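Leucine-rich repeat protein (Bacteroides thetaiotaomicron, PDB 4ECN) is of unknown function but, as an extracellular leucine-rich repeat protein with transthyretin-like domains, probably binds other proteins. Local coordinates at residues 398-403 / 701-706; 816-821 / 835-840; 823-828 / 842-847; 850-855 / 867-872. One frame throughout, in Å; residues are numbered along the deposited sequence.

Interaction 1 of 4, residues 398-403 / 701-706; sequences LNLSDL and TIILSN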
loop_
_atom_site.group_PDB
_atom_site.type_symbol
_atom_site.label_atom_id
_atom_site.label_comp_id
_atom_site.label_asym_id
_atom_site.label_seq_id
_atom_site.Cartn_x
_atom_site.Cartn_y
_atom_site.Cartn_z
ATOM N N LEU A 398 -20.540 0.006 15.805
ATOM C CA LEU A 398 -20.504 -1.353 15.235
ATOM C C LEU A 398 -20.429 -2.417 16.358
ATOM O O LEU A 398 -20.409 -3.615 16.062
ATOM C CB LEU A 398 -19.307 -1.539 14.261
ATOM C CG LEU A 398 -19.273 -0.714 12.968
ATOM C CD1 LEU A 398 -17.888 -0.676 12.396
ATOM C CD2 LEU A 398 -20.263 -1.230 11.956
ATOM N N ASN A 399 -20.339 -1.964 17.641
ATOM C CA ASN A 399 -20.314 -2.792 18.855
ATOM C C ASN A 399 -21.752 -2.923 19.434
ATOM O O ASN A 399 -21.985 -3.678 20.389
ATOM C CB ASN A 399 -19.342 -2.207 19.894
ATOM C CG ASN A 399 -17.888 -2.069 19.445
ATOM O OD1 ASN A 399 -17.211 -1.113 19.810
ATOM N ND2 ASN A 399 -17.351 -3.005 18.660
ATOM N N LEU A 400 -22.712 -2.180 18.838
ATOM C CA LEU A 400 -24.122 -2.247 19.192
ATOM C C LEU A 400 -24.739 -3.417 18.502
ATOM O O LEU A 400 -24.182 -3.911 17.512
ATOM C CB LEU A 400 -24.851 -0.954 18.795
ATOM C CG LEU A 400 -24.467 0.353 19.503
ATOM C CD1 LEU A 400 -25.000 1.539 18.745
ATOM C CD2 LEU A 400 -25.033 0.404 20.895
ATOM N N SER A 401 -25.905 -3.851 18.977
ATOM C CA SER A 401 -26.663 -4.942 18.362
ATOM C C SER A 401 -27.163 -4.539 16.996
ATOM O O SER A 401 -27.324 -3.333 16.739
ATOM C CB SER A 401 -27.852 -5.323 19.235
ATOM O OG SER A 401 -28.795 -4.268 19.347
ATOM N N ASP A 402 -27.507 -5.542 16.155
ATOM C CA ASP A 402 -28.047 -5.272 14.826
ATOM C C ASP A 402 -29.303 -4.430 14.959
ATOM O O ASP A 402 -29.380 -3.432 14.266
ATOM C CB ASP A 402 -28.297 -6.553 14.029
ATOM C CG ASP A 402 -27.015 -7.249 13.565
ATOM O OD1 ASP A 402 -25.957 -7.078 14.236
ATOM O OD2 ASP A 402 -27.077 -8.000 12.561
ATOM N N LEU A 403 -30.190 -4.712 15.939
ATOM C CA LEU A 403 -31.382 -3.893 16.216
ATOM C C LEU A 403 -31.042 -2.397 16.379
ATOM O O LEU A 403 -31.671 -1.560 15.715
ATOM C CB LEU A 403 -32.093 -4.390 17.498
ATOM C CG LEU A 403 -33.063 -3.414 18.216
ATOM C CD1 LEU A 403 -34.296 -3.090 17.388
ATOM C CD2 LEU A 403 -33.475 -3.953 19.554
ATOM N N THR A 701 -24.315 7.540 23.723
ATOM C CA THR A 701 -24.390 6.094 23.485
ATOM C C THR A 701 -23.536 5.408 24.550
ATOM O O THR A 701 -22.353 5.749 24.681
ATOM C CB THR A 701 -23.954 5.726 22.049
ATOM O OG1 THR A 701 -24.659 6.527 21.105
ATOM C CG2 THR A 701 -24.195 4.274 21.721
ATOM N N ILE A 702 -24.130 4.463 25.329
ATOM C CA ILE A 702 -23.393 3.712 26.357
ATOM C C ILE A 702 -23.497 2.250 25.973
ATOM O O ILE A 702 -24.605 1.738 25.858
ATOM C CB ILE A 702 -23.849 4.006 27.831
ATOM C CG1 ILE A 702 -22.890 3.413 28.866
ATOM C CG2 ILE A 702 -25.308 3.609 28.137
ATOM C CD1 ILE A 702 -21.691 4.135 29.052
ATOM N N ILE A 703 -22.350 1.586 25.710
ATOM C CA ILE A 703 -22.392 0.183 25.288
ATOM C C ILE A 703 -21.881 -0.649 26.472
ATOM O O ILE A 703 -20.693 -0.635 26.777
ATOM C CB ILE A 703 -21.634 -0.087 23.944
ATOM C CG1 ILE A 703 -21.985 0.972 22.876
ATOM C CG2 ILE A 703 -21.940 -1.487 23.420
ATOM C CD1 ILE A 703 -21.209 0.892 21.616
ATOM N N LEU A 704 -22.822 -1.306 27.179
ATOM C CA LEU A 704 -22.546 -2.130 28.362
ATOM C C LEU A 704 -22.960 -3.593 28.173
ATOM O O LEU A 704 -23.227 -4.272 29.171
ATOM C CB LEU A 704 -23.278 -1.565 29.582
ATOM C CG LEU A 704 -22.692 -0.294 30.191
ATOM C CD1 LEU A 704 -23.738 0.442 31.028
ATOM C CD2 LEU A 704 -21.400 -0.571 30.954
ATOM N N SER A 705 -22.957 -4.096 26.908
ATOM C CA SER A 705 -23.347 -5.468 26.626
ATOM C C SER A 705 -22.259 -6.415 27.096
ATOM O O SER A 705 -21.119 -6.010 27.216
ATOM C CB SER A 705 -23.660 -5.673 25.141
ATOM O OG SER A 705 -22.532 -5.673 24.285
ATOM N N ASN A 706 -22.619 -7.666 27.404
ATOM C CA ASN A 706 -21.723 -8.742 27.838
ATOM C C ASN A 706 -21.001 -8.332 29.113
ATOM O O ASN A 706 -19.788 -8.121 29.127
ATOM C CB ASN A 706 -20.748 -9.155 26.748
ATOM C CG ASN A 706 -21.452 -9.692 25.535
ATOM O OD1 ASN A 706 -21.838 -8.935 24.623
ATOM N ND2 ASN A 706 -21.603 -11.009 25.478
#
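I703 holds CG1 anti to its own carbonyl carbon (chi1 -46°), and chi2 of 174° extends CD1 outward from the strand to L400. L400 answers with CG anti to its carbonyl carbon (chi1 -65°), which turns CD2 to I703 and leaves CD1 nearer T701. The two side chains meet at about a right angle. L400 CD2 lies 3.7 Å from I703 CG1, and L400 CG lies 3.9 Å from I703 CD1. T701 adds a second methyl from the same strand: its CG2 is 4.0 Å from L400 CD2. Strand 701-703 belongs to the parallel sheet that lines the concave face of the leucine-rich repeat arc. T701 and I703 point out of that face, while I702 points the other way. Segment 398-403 comes from a long insertion between strands 351-353 and 452-456, and it docks on this much later part of the sheet. L400 also touches T732 and D734 of the next strand. N399 meets I703 at two points: N399 CB is 4.0 Å from I703 CD1, and the backbone O of N399 is 3.7 Å from the CG2 branch. S401, the N-cap of helix 402-409, bonds through OG to L404 N and to D759 OD2.

Interaction 2 of 4, residues 816-821 / 835-840; sequences NDIRKV and ADNPNI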
loop_
_atom_site.group_PDB
_atom_site.type_symbol
_atom_site.label_atom_id
_atom_site.label_comp_id
_atom_site.label_asym_id
_atom_site.label_seq_id
_atom_site.Cartn_x
_atom_site.Cartn_y
_atom_site.Cartn_z
ATOM N N ASN A 816 -39.095 -15.933 23.434
ATOM C CA ASN A 816 -39.621 -15.860 24.801
ATOM C C ASN A 816 -40.775 -16.832 24.870
ATOM O O ASN A 816 -40.883 -17.678 23.977
ATOM C CB ASN A 816 -40.032 -14.414 25.167
ATOM C CG ASN A 816 -38.853 -13.485 25.398
ATOM O OD1 ASN A 816 -37.961 -13.769 26.197
ATOM N ND2 ASN A 816 -38.873 -12.300 24.797
ATOM N N ASP A 817 -41.662 -16.712 25.862
ATOM C CA ASP A 817 -42.847 -17.559 25.921
ATOM C C ASP A 817 -44.090 -16.657 25.982
ATOM O O ASP A 817 -44.921 -16.810 26.880
ATOM C CB ASP A 817 -42.775 -18.536 27.119
ATOM C CG ASP A 817 -43.845 -19.628 27.119
ATOM O OD1 ASP A 817 -44.487 -19.850 26.041
ATOM O OD2 ASP A 817 -44.023 -20.276 28.170
ATOM N N ILE A 818 -44.213 -15.702 25.036
ATOM C CA ILE A 818 -45.345 -14.768 25.057
ATOM C C ILE A 818 -46.628 -15.567 24.757
ATOM O O ILE A 818 -46.651 -16.439 23.885
ATOM C CB ILE A 818 -45.162 -13.532 24.130
ATOM C CG1 ILE A 818 -43.921 -12.698 24.550
ATOM C CG2 ILE A 818 -46.420 -12.646 24.065
ATOM C CD1 ILE A 818 -43.859 -12.204 26.038
ATOM N N ARG A 819 -47.645 -15.322 25.578
ATOM C CA ARG A 819 -48.926 -15.997 25.521
ATOM C C ARG A 819 -49.946 -15.115 24.754
ATOM O O ARG A 819 -49.621 -14.638 23.658
ATOM C CB ARG A 819 -49.378 -16.323 26.959
ATOM C CG ARG A 819 -48.379 -17.184 27.755
ATOM C CD ARG A 819 -48.268 -18.600 27.204
ATOM N NE ARG A 819 -47.236 -19.409 27.852
ATOM C CZ ARG A 819 -47.441 -20.167 28.921
ATOM N NH1 ARG A 819 -48.634 -20.193 29.505
ATOM N NH2 ARG A 819 -46.451 -20.883 29.431
ATOM N N LYS A 820 -51.162 -14.922 25.295
ATOM C CA LYS A 820 -52.196 -14.119 24.645
ATOM C C LYS A 820 -51.792 -12.645 24.619
ATOM O O LYS A 820 -51.205 -12.145 25.585
ATOM C CB LYS A 820 -53.554 -14.294 25.355
ATOM C CG LYS A 820 -54.753 -13.620 24.671
ATOM C CD LYS A 820 -55.702 -14.628 24.028
ATOM C CE LYS A 820 -57.082 -14.054 23.800
ATOM N NZ LYS A 820 -58.037 -15.108 23.374
ATOM N N VAL A 821 -52.087 -11.977 23.477
ATOM C CA VAL A 821 -51.899 -10.557 23.175
ATOM C C VAL A 821 -53.271 -9.978 22.780
ATOM O O VAL A 821 -53.819 -10.329 21.722
ATOM C CB VAL A 821 -50.838 -10.324 22.086
ATOM C CG1 VAL A 821 -50.695 -8.843 21.785
ATOM C CG2 VAL A 821 -49.498 -10.940 22.468
ATOM N N ALA A 835 -41.370 -14.106 16.631
ATOM C CA ALA A 835 -40.961 -15.476 16.327
ATOM C C ALA A 835 -40.342 -16.160 17.535
ATOM O O ALA A 835 -39.764 -15.506 18.404
ATOM C CB ALA A 835 -39.988 -15.493 15.179
ATOM N N ASP A 836 -40.504 -17.482 17.593
ATOM C CA ASP A 836 -39.991 -18.368 18.618
ATOM C C ASP A 836 -40.716 -18.094 19.966
ATOM O O ASP A 836 -40.086 -18.103 21.023
ATOM C CB ASP A 836 -38.453 -18.230 18.727
ATOM C CG ASP A 836 -37.715 -19.351 19.449
ATOM O OD1 ASP A 836 -38.398 -20.273 19.982
ATOM O OD2 ASP A 836 -36.452 -19.308 19.485
ATOM N N ASN A 837 -42.066 -17.880 19.914
ATOM C CA ASN A 837 -43.018 -17.746 21.052
ATOM C C ASN A 837 -44.070 -18.800 20.775
ATOM O O ASN A 837 -44.913 -18.576 19.913
ATOM C CB ASN A 837 -43.571 -16.315 21.208
ATOM C CG ASN A 837 -42.555 -15.328 21.731
ATOM O OD1 ASN A 837 -42.282 -15.265 22.918
ATOM N ND2 ASN A 837 -41.997 -14.504 20.860
ATOM N N PRO A 838 -43.897 -20.038 21.283
ATOM C CA PRO A 838 -44.734 -21.158 20.795
ATOM C C PRO A 838 -46.163 -21.158 21.306
ATOM O O PRO A 838 -47.039 -21.775 20.693
ATOM C CB PRO A 838 -44.016 -22.407 21.316
ATOM C CG PRO A 838 -42.733 -21.947 21.881
ATOM C CD PRO A 838 -42.886 -20.511 22.245
ATOM N N ASN A 839 -46.392 -20.488 22.423
ATOM C CA ASN A 839 -47.707 -20.475 23.005
ATOM C C ASN A 839 -48.358 -19.108 22.802
ATOM O O ASN A 839 -49.310 -18.788 23.510
ATOM C CB ASN A 839 -47.588 -20.851 24.477
ATOM C CG ASN A 839 -47.016 -22.247 24.703
ATOM O OD1 ASN A 839 -46.038 -22.430 25.437
ATOM N ND2 ASN A 839 -47.595 -23.263 24.064
ATOM N N ILE A 840 -47.894 -18.331 21.785
ATOM C CA ILE A 840 -48.471 -17.020 21.476
ATOM C C ILE A 840 -49.858 -17.218 20.827
ATOM O O ILE A 840 -50.099 -18.192 20.104
ATOM C CB ILE A 840 -47.541 -16.118 20.599
ATOM C CG1 ILE A 840 -47.827 -14.613 20.833
ATOM C CG2 ILE A 840 -47.576 -16.484 19.105
ATOM C CD1 ILE A 840 -46.720 -13.634 20.326
#
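N837 OD1 accepts a nearly straight bond from I818 N (2.9 Å, angle at the hydrogen 173°). The donor is tilted 28° from the carbonyl plane. N816 N gives the same oxygen a second, weak bond at 3.3 Å. N837 and N816 hold the asparagine position of consecutive leucine-rich repeats, where the side chain bonds to the backbone of its own repeat and the one before. With CG beside its backbone N (chi1 -72°), N837 also sends ND2 to I834 O and I813 O. N816 acts likewise on the preceding repeat, through Q786 N and I783 O. A leucine at N837 would probably leave I818 N without its acceptor and the carbonyls of I813 and I834 without this donor, in a buried place. N837 then starts a type I turn that ends at I840. Within segment 816-821, D817 and R819 form a salt bridge, with R819 NH2 2.8 Å from D817 OD2. The bond lies in the guanidinium plane but reaches OD2 from above the carboxylate plane. N839 lies alongside R819, with its CB 3.6 Å from R819 CD. The backbones also touch: I840 CA-H points at R819 O, with CA and O 3.4 Å apart. Inside, I818 and I840 lie side by side, with I818 CG2 3.9 Å from I840 CD1.

Interaction 3 of 4, residues 823-828 / 842-847; sequences EKLTPQ and IDVTSV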
loop_
_atom_site.group_PDB
_atom_site.type_symbol
_atom_site.label_atom_id
_atom_site.label_comp_id
_atom_site.label_asym_id
_atom_site.label_seq_id
_atom_site.Cartn_x
_atom_site.Cartn_y
_atom_site.Cartn_z
ATOM N N GLU A 823 -53.857 -6.516 22.671
ATOM C CA GLU A 823 -53.682 -5.249 21.961
ATOM C C GLU A 823 -53.891 -5.376 20.455
ATOM O O GLU A 823 -53.435 -6.341 19.829
ATOM C CB GLU A 823 -52.285 -4.654 22.178
ATOM C CG GLU A 823 -52.006 -4.145 23.567
ATOM C CD GLU A 823 -50.822 -3.207 23.582
ATOM O OE1 GLU A 823 -51.010 -2.010 23.277
ATOM O OE2 GLU A 823 -49.705 -3.663 23.912
ATOM N N LYS A 824 -54.555 -4.367 19.876
ATOM C CA LYS A 824 -54.732 -4.205 18.439
ATOM C C LYS A 824 -53.433 -3.565 17.936
ATOM O O LYS A 824 -53.040 -2.499 18.428
ATOM C CB LYS A 824 -56.005 -3.368 18.153
ATOM C CG LYS A 824 -56.360 -3.163 16.682
ATOM C CD LYS A 824 -57.521 -2.160 16.493
ATOM C CE LYS A 824 -57.902 -1.989 15.032
ATOM N NZ LYS A 824 -58.894 -0.903 14.808
ATOM N N LEU A 825 -52.709 -4.271 17.055
ATOM C CA LEU A 825 -51.430 -3.766 16.550
ATOM C C LEU A 825 -51.635 -2.530 15.726
ATOM O O LEU A 825 -52.636 -2.407 15.013
ATOM C CB LEU A 825 -50.649 -4.797 15.726
ATOM C CG LEU A 825 -50.167 -6.046 16.437
ATOM C CD1 LEU A 825 -49.502 -6.983 15.457
ATOM C CD2 LEU A 825 -49.218 -5.715 17.589
ATOM N N THR A 826 -50.689 -1.601 15.843
ATOM C CA THR A 826 -50.759 -0.350 15.116
ATOM C C THR A 826 -49.906 -0.472 13.859
ATOM O O THR A 826 -48.919 -1.222 13.867
ATOM C CB THR A 826 -50.336 0.840 16.005
ATOM O OG1 THR A 826 -48.983 0.687 16.466
ATOM C CG2 THR A 826 -51.302 1.073 17.160
ATOM N N PRO A 827 -50.271 0.243 12.762
ATOM C CA PRO A 827 -49.434 0.185 11.552
ATOM C C PRO A 827 -48.155 0.991 11.720
ATOM O O PRO A 827 -47.246 0.885 10.891
ATOM C CB PRO A 827 -50.336 0.790 10.469
ATOM C CG PRO A 827 -51.282 1.665 11.184
ATOM C CD PRO A 827 -51.426 1.158 12.586
ATOM N N GLN A 828 -48.104 1.815 12.786
ATOM C CA GLN A 828 -46.993 2.698 13.123
ATOM C C GLN A 828 -45.779 1.875 13.605
ATOM O O GLN A 828 -44.662 2.130 13.157
ATOM C CB GLN A 828 -47.428 3.725 14.180
ATOM C CG GLN A 828 -48.398 4.799 13.665
ATOM C CD GLN A 828 -49.847 4.379 13.561
ATOM O OE1 GLN A 828 -50.436 3.819 14.495
ATOM N NE2 GLN A 828 -50.485 4.752 12.456
ATOM N N ILE A 842 -52.214 -14.308 19.045
ATOM C CA ILE A 842 -52.366 -12.908 18.640
ATOM C C ILE A 842 -53.189 -12.800 17.315
ATOM O O ILE A 842 -53.149 -13.704 16.473
ATOM C CB ILE A 842 -50.959 -12.279 18.499
ATOM C CG1 ILE A 842 -51.019 -10.736 18.490
ATOM C CG2 ILE A 842 -50.154 -12.877 17.302
ATOM C CD1 ILE A 842 -49.646 -10.011 18.414
ATOM N N ASP A 843 -53.948 -11.689 17.163
ATOM C CA ASP A 843 -54.742 -11.386 15.968
ATOM C C ASP A 843 -54.141 -10.152 15.271
ATOM O O ASP A 843 -54.026 -9.072 15.875
ATOM C CB ASP A 843 -56.224 -11.182 16.306
ATOM C CG ASP A 843 -57.125 -11.078 15.082
ATOM O OD1 ASP A 843 -56.951 -10.118 14.296
ATOM O OD2 ASP A 843 -58.038 -11.927 14.941
ATOM N N VAL A 844 -53.756 -10.328 14.001
ATOM C CA VAL A 844 -53.075 -9.276 13.252
ATOM C C VAL A 844 -53.982 -8.662 12.138
ATOM O O VAL A 844 -53.454 -8.009 11.232
ATOM C CB VAL A 844 -51.750 -9.816 12.657
ATOM C CG1 VAL A 844 -50.783 -10.222 13.765
ATOM C CG2 VAL A 844 -51.989 -10.975 11.693
ATOM N N THR A 845 -55.328 -8.786 12.256
ATOM C CA THR A 845 -56.291 -8.237 11.289
ATOM C C THR A 845 -56.039 -6.726 11.069
ATOM O O THR A 845 -56.026 -6.275 9.921
ATOM C CB THR A 845 -57.733 -8.497 11.775
ATOM O OG1 THR A 845 -57.941 -9.903 11.874
ATOM C CG2 THR A 845 -58.800 -7.901 10.865
ATOM N N SER A 846 -55.808 -5.970 12.160
ATOM C CA SER A 846 -55.579 -4.522 12.154
ATOM C C SER A 846 -54.447 -4.085 11.204
ATOM O O SER A 846 -54.544 -3.020 10.591
ATOM C CB SER A 846 -55.252 -4.034 13.562
ATOM O OG SER A 846 -54.169 -4.725 14.162
ATOM N N VAL A 847 -53.391 -4.896 11.081
ATOM C CA VAL A 847 -52.214 -4.575 10.272
ATOM C C VAL A 847 -52.139 -5.497 9.036
ATOM O O VAL A 847 -51.194 -5.380 8.240
ATOM C CB VAL A 847 -50.932 -4.668 11.138
ATOM C CG1 VAL A 847 -50.909 -3.558 12.171
ATOM C CG2 VAL A 847 -50.792 -6.030 11.819
HETATM O O HOH W 1 -54.845 -8.928 19.079
#
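The carbonyl group of L825 receives S846 from close to its own plane. S846 OG donates to L825 O at 2.9 Å, tilted 18° from that plane. V847 CG1 also lies near the carbonyl, 3.5 Å from L825 O. The other flat group is the D843 carboxylate. Its OD1 takes T845 OG1 on the syn lone pair (2.6 Å) and T845 N on the anti side, 28° out of plane. The second bond makes an Asx turn and fixes the bend that leads to S846. Chi1 of 54° sets S846 OG between its backbone N and carbonyl carbon, facing L825. An alanine at S846 is likely to leave L825 O without this donor and the two loops less firmly joined. K824 runs extended past the serine, with CG 3.4 Å from S846 CB. L825 fills the hydrophobic side: its CD1 is 3.9 Å from V844 CG1, and its CB is 3.8 Å from V847 CG1. A water donates to E823 O (3.0 Å) and receives a weak bond from D843 N. The contact joins neighbouring turns near the C-terminal end of the leucine-rich repeats. Y856 packs on both L825 and V847, strand 865-867 pairs with 841-843, and helix 848-852 follows directly after V847.

Interaction 4 of 4, residues 850-855 / 867-872; sequences YIEAGM and RGCDAL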
loop_
_atom_site.group_PDB
_atom_site.type_symbol
_atom_site.label_atom_id
_atom_site.label_comp_id
_atom_site.label_asym_id
_atom_site.label_seq_id
_atom_site.Cartn_x
_atom_site.Cartn_y
_atom_site.Cartn_z
ATOM N N TYR A 850 -51.644 -3.784 5.714
ATOM C CA TYR A 850 -50.314 -3.156 5.704
ATOM C C TYR A 850 -49.219 -4.197 5.447
ATOM O O TYR A 850 -48.223 -3.878 4.793
ATOM C CB TYR A 850 -50.042 -2.416 7.020
ATOM C CG TYR A 850 -50.964 -1.239 7.260
ATOM C CD1 TYR A 850 -52.178 -1.401 7.924
ATOM C CD2 TYR A 850 -50.624 0.039 6.821
ATOM C CE1 TYR A 850 -53.036 -0.322 8.137
ATOM C CE2 TYR A 850 -51.474 1.126 7.024
ATOM C CZ TYR A 850 -52.675 0.944 7.694
ATOM O OH TYR A 850 -53.506 2.017 7.926
ATOM N N ILE A 851 -49.414 -5.446 5.945
ATOM C CA ILE A 851 -48.483 -6.574 5.739
ATOM C C ILE A 851 -48.470 -6.922 4.251
ATOM O O ILE A 851 -47.391 -7.077 3.661
ATOM C CB ILE A 851 -48.851 -7.806 6.630
ATOM C CG1 ILE A 851 -48.594 -7.464 8.115
ATOM C CG2 ILE A 851 -48.060 -9.068 6.206
ATOM C CD1 ILE A 851 -49.132 -8.392 9.155
ATOM N N GLU A 852 -49.687 -6.996 3.659
ATOM C CA GLU A 852 -49.962 -7.308 2.250
ATOM C C GLU A 852 -49.359 -6.257 1.320
ATOM O O GLU A 852 -48.864 -6.619 0.252
ATOM C CB GLU A 852 -51.484 -7.422 1.999
ATOM C CG GLU A 852 -52.099 -8.649 2.658
ATOM C CD GLU A 852 -53.611 -8.786 2.711
ATOM O OE1 GLU A 852 -54.331 -7.895 2.202
ATOM O OE2 GLU A 852 -54.072 -9.797 3.288
ATOM N N ALA A 853 -49.375 -4.972 1.742
ATOM C CA ALA A 853 -48.873 -3.837 0.970
ATOM C C ALA A 853 -47.343 -3.622 1.143
ATOM O O ALA A 853 -46.805 -2.639 0.619
ATOM C CB ALA A 853 -49.620 -2.585 1.380
ATOM N N GLY A 854 -46.668 -4.562 1.825
ATOM C CA GLY A 854 -45.228 -4.544 2.083
ATOM C C GLY A 854 -44.787 -3.355 2.907
ATOM O O GLY A 854 -43.699 -2.822 2.690
HETATM N N MSE A 855 -45.643 -2.927 3.848
HETATM C CA MSE A 855 -45.409 -1.760 4.709
HETATM C C MSE A 855 -45.271 -2.151 6.193
HETATM O O MSE A 855 -45.212 -1.276 7.058
HETATM C CB MSE A 855 -46.563 -0.761 4.548
HETATM C CG MSE A 855 -46.760 -0.265 3.127
HETATM SE SE MSE A 855 -48.162 1.105 3.010
HETATM C CE MSE A 855 -49.798 0.112 3.458
ATOM N N ARG A 867 -53.800 -15.381 14.158
ATOM C CA ARG A 867 -55.085 -15.191 13.493
ATOM C C ARG A 867 -55.116 -13.832 12.744
ATOM O O ARG A 867 -54.409 -12.890 13.136
ATOM C CB ARG A 867 -56.225 -15.267 14.541
ATOM C CG ARG A 867 -56.426 -16.669 15.119
ATOM C CD ARG A 867 -57.157 -16.700 16.453
ATOM N NE ARG A 867 -56.282 -16.275 17.542
ATOM C CZ ARG A 867 -56.613 -15.404 18.490
ATOM N NH1 ARG A 867 -57.832 -14.871 18.518
ATOM N NH2 ARG A 867 -55.734 -15.066 19.424
ATOM N N GLY A 868 -55.908 -13.767 11.664
ATOM C CA GLY A 868 -56.175 -12.538 10.923
ATOM C C GLY A 868 -55.485 -12.210 9.618
ATOM O O GLY A 868 -55.804 -11.174 9.026
ATOM N N CYS A 869 -54.535 -13.038 9.161
ATOM C CA CYS A 869 -53.848 -12.763 7.894
ATOM C C CYS A 869 -53.574 -14.075 7.167
ATOM O O CYS A 869 -52.773 -14.909 7.618
ATOM C CB CYS A 869 -52.568 -11.957 8.103
ATOM S SG CYS A 869 -51.705 -11.523 6.569
ATOM N N ASP A 870 -54.267 -14.255 6.037
ATOM C CA ASP A 870 -54.143 -15.462 5.231
ATOM C C ASP A 870 -52.847 -15.435 4.439
ATOM O O ASP A 870 -52.282 -16.499 4.190
ATOM C CB ASP A 870 -55.356 -15.625 4.301
ATOM C CG ASP A 870 -56.639 -15.936 5.046
ATOM O OD1 ASP A 870 -57.144 -15.036 5.765
ATOM O OD2 ASP A 870 -57.138 -17.077 4.914
ATOM N N ALA A 871 -52.357 -14.224 4.101
ATOM C CA ALA A 871 -51.133 -13.989 3.322
ATOM C C ALA A 871 -49.863 -14.539 4.024
ATOM O O ALA A 871 -48.856 -14.772 3.344
ATOM C CB ALA A 871 -50.964 -12.498 3.061
ATOM N N LEU A 872 -49.918 -14.755 5.371
ATOM C CA LEU A 872 -48.792 -15.243 6.192
ATOM C C LEU A 872 -48.504 -16.732 5.974
ATOM O O LEU A 872 -47.361 -17.173 6.153
ATOM C CB LEU A 872 -49.041 -15.013 7.700
ATOM C CG LEU A 872 -49.110 -13.571 8.215
ATOM C CD1 LEU A 872 -49.488 -13.553 9.675
ATOM C CD2 LEU A 872 -47.809 -12.819 8.008
#
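I851 CG2 touches two residues of the facing loop, L872 CD2 at 4.2 Å and C869 SG at 4.4 Å. The contact lies at the C-terminal end of the leucine-rich repeat solenoid, where short helix 848-852 packs on the last turns of the chain. I851 and L872 meet at about a right angle. Chi1 of I851 (-68°) places CG1 anti to the carbonyl carbon and CG2 anti to the backbone N, which puts this methyl in front of both partners. The next residue makes the outer part of the contact. E852 lays its aliphatic part on A871, with CG 4.0 Å from A871 CB, and its chain runs on extended from there. The carboxylate of E852 stands 6.6 Å from that of D870, measured from OE2 to OD1. This is too far for contact, and any repulsion between the like charges is probably mild. Behind this first shell, C869 and L872 both rest on V844, and I851 also meets Y856. L872 O is bonded to Y860 OH. G868 lets the chain turn out of strand 865-867; its backbone angles would press a side chain against the carbonyl O of R867. On the other side a Schellman motif ends the helix. G854 is its C-prime residue with positive phi, G854 N bonds to I851 O at 3.2 Å, and M855 N, of a selenomethionine, bonds to Y850 O at 2.9 Å.

Interaction 1 stands apart, its centre about 26 Å or more from the others. It is buried and apolar, and it ties a distant insertion to the concave sheet. Interactions 2, 3 and 4 follow one another toward the C-terminal end. Interactions 2 and 3 alternate along the chain and join the same two neighbouring turns; they meet where V821 packs on I842. Interactions 3 and 4 share the short sheet of strands 841-843 and 865-867, through backbone bonds of I842 and V844 with R867, and P827 packs on Y850. Buried asparagine bonding dominates interaction 2. Interaction 3 is partly buried and mixes one serine bond with packing. Interaction 4, likewise partly buried, relies on packing alone between its segments.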